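Local coordinates for inactive PncC family protein (Escherichia coli O157:H7, PDB 5KOL) that belongs to the CinA family but probably lacks nicotinamide-nucleotide amidohydrolase activity, its actual role being unknown, at residues 15-18 with 19-22. Numbering follows the deposited sequence.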
ATOM      1  N   THR A  15      -8.704 -21.890   9.894  1.00 31.22           N
ATOM      2  CA  THR A  15      -8.197 -21.170  11.061  1.00 30.43           C
ATOM      3  C   THR A  15      -7.116 -20.161  10.693  1.00 31.36           C
ATOM      4  O   THR A  15      -6.806 -19.284  11.506  1.00 27.86           O
ATOM      5  CB  THR A  15      -7.640 -22.147  12.115  1.00 35.24           C
ATOM      6  OG1 THR A  15      -6.742 -23.070  11.491  1.00 37.18           O
ATOM      7  CG2 THR A  15      -8.764 -22.924  12.815  1.00 33.15           C
ATOM      8  N   ASP A  16      -6.540 -20.256   9.490  1.00 27.42           N
ATOM      9  CA  ASP A  16      -5.566 -19.270   9.014  1.00 34.33           C
ATOM     10  C   ASP A  16      -6.268 -18.034   8.442  1.00 29.26           C
ATOM     11  O   ASP A  16      -6.124 -17.680   7.272  1.00 29.62           O
ATOM     12  CB  ASP A  16      -4.626 -19.875   7.974  1.00 26.21           C
ATOM     13  CG  ASP A  16      -3.869 -21.073   8.496  1.00 34.01           C
ATOM     14  OD1 ASP A  16      -3.871 -22.123   7.826  1.00 39.02           O
ATOM     15  OD2 ASP A  16      -3.326 -20.991   9.619  1.00 32.11           O
ATOM     16  N   THR A  17      -7.045 -17.369   9.295  1.00 29.36           N
ATOM     17  CA  THR A  17      -7.640 -16.098   8.909  1.00 26.90           C
ATOM     18  C   THR A  17      -6.577 -14.995   8.915  1.00 28.71           C
ATOM     19  O   THR A  17      -5.533 -15.120   9.545  1.00 25.17           O
ATOM     20  CB  THR A  17      -8.784 -15.725   9.860  1.00 29.95           C
ATOM     21  OG1 THR A  17      -8.260 -15.545  11.185  1.00 29.33           O
ATOM     22  CG2 THR A  17      -9.833 -16.841   9.907  1.00 30.31           C
ATOM     23  N   ILE A  18      -6.862 -13.891   8.213  1.00 27.42           N
ATOM     24  CA  ILE A  18      -5.973 -12.730   8.306  1.00 28.32           C
ATOM     25  C   ILE A  18      -5.755 -12.348   9.763  1.00 29.85           C
ATOM     26  O   ILE A  18      -4.637 -12.048  10.187  1.00 25.82           O
ATOM     27  CB  ILE A  18      -6.539 -11.541   7.505  1.00 31.50           C
ATOM     28  CG1 ILE A  18      -6.504 -11.850   6.016  1.00 31.16           C
ATOM     29  CG2 ILE A  18      -5.763 -10.268   7.824  1.00 30.82           C
ATOM     30  CD1 ILE A  18      -5.117 -12.078   5.533  1.00 35.61           C
ATOM     31  N   GLU A  19      -6.829 -12.356  10.551  1.00 28.86           N
ATOM     32  CA  GLU A  19      -6.742 -11.931  11.941  1.00 29.58           C
ATOM     33  C   GLU A  19      -5.800 -12.832  12.734  1.00 28.65           C
ATOM     34  O   GLU A  19      -4.929 -12.342  13.461  1.00 26.23           O
ATOM     35  CB  GLU A  19      -8.140 -11.931  12.577  1.00 35.06           C
ATOM     36  CG  GLU A  19      -9.121 -10.866  12.073  1.00 51.01           C
ATOM     37  CD  GLU A  19      -9.488 -10.991  10.585  1.00 55.72           C
ATOM     38  OE1 GLU A  19      -9.559  -9.937   9.913  1.00 61.65           O
ATOM     39  OE2 GLU A  19      -9.707 -12.122  10.082  1.00 37.09           O
ATOM     40  N   ASN A  20      -5.981 -14.158  12.628  1.00 25.17           N
ATOM     41  CA  ASN A  20      -5.179 -15.093  13.417  1.00 27.25           C
ATOM     42  C   ASN A  20      -3.727 -15.099  12.962  1.00 26.93           C
ATOM     43  O   ASN A  20      -2.815 -15.214  13.786  1.00 21.24           O
ATOM     44  CB  ASN A  20      -5.765 -16.505  13.339  1.00 28.10           C
ATOM     45  CG  ASN A  20      -7.051 -16.655  14.139  1.00 24.77           C
ATOM     46  OD1 ASN A  20      -7.377 -15.805  14.973  1.00 26.95           O
ATOM     47  ND2 ASN A  20      -7.789 -17.738  13.892  1.00 27.33           N
ATOM     48  N   LEU A  21      -3.494 -14.976  11.655  1.00 26.52           N
ATOM     49  CA  LEU A  21      -2.126 -14.978  11.138  1.00 28.41           C
ATOM     50  C   LEU A  21      -1.358 -13.746  11.600  1.00 23.55           C
ATOM     51  O   LEU A  21      -0.191 -13.847  11.992  1.00 30.61           O
ATOM     52  CB  LEU A  21      -2.152 -15.032   9.607  1.00 26.51           C
ATOM     53  CG  LEU A  21      -2.732 -16.292   8.962  1.00 27.43           C
ATOM     54  CD1 LEU A  21      -2.946 -16.116   7.450  1.00 21.00           C
ATOM     55  CD2 LEU A  21      -1.801 -17.468   9.281  1.00 30.36           C
ATOM     56  N   THR A  22      -1.986 -12.570  11.539  1.00 23.45           N
ATOM     57  CA  THR A  22      -1.286 -11.355  11.948  1.00 24.10           C
ATOM     58  C   THR A  22      -1.129 -11.303  13.457  1.00 26.67           C
ATOM     59  O   THR A  22      -0.197 -10.667  13.959  1.00 24.13           O
ATOM     60  CB  THR A  22      -2.020 -10.104  11.447  1.00 30.10           C
ATOM     61  OG1 THR A  22      -3.351 -10.074  11.967  1.00 27.24           O
ATOM     62  CG2 THR A  22      -2.092 -10.069   9.903  1.00 24.11           C
TER
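Thr17 caps the N-terminus of helix 18-31, a local contact in which the incoming loop is tied to the helix's first turn through Asn20 and Leu21. At the N-cap, Thr17 OG1 accepts the backbone N-H of Asn20 at 3.0 Å; a chi1 of 63° aims the hydroxyl oxygen at that N-H, and the bond is nearly straight (163°). The Glu19 side chain folds back at chi2 (63°), bringing OE2 to 3.7 Å from Thr17 CB, beside the cap. From the first turn the Asn20 amide reaches back over the cap, and its ND2 donates to Thr15 O at 3.0 Å, meeting a lone pair of that carbonyl in its plane, with the oxygen also close to the amide plane. In this crystal Asn20 OD1 bonds a glycerol, probably from the crystallisation liquor. This is a classical N-cap; an inverse gamma turn centred on Asp16, whose OD1 accepts from Ala13 N, leads into it, closed by a weak bond from Thr17 N to Thr15 O. Regular helical bonding starts with Leu21 N to Thr17 O (2.9 Å) and Thr22 N to Ile18 O (3.0 Å). Leu21 reaches back to Asp16: its CD2 lies 3.9 Å from Asp16 CB, while CD1 sits 3.5 Å from Asp16 O, a carbonyl that also accepts from Arg162 of helix 153-171. Against that same helix pack Ile18, Leu21 and Thr22.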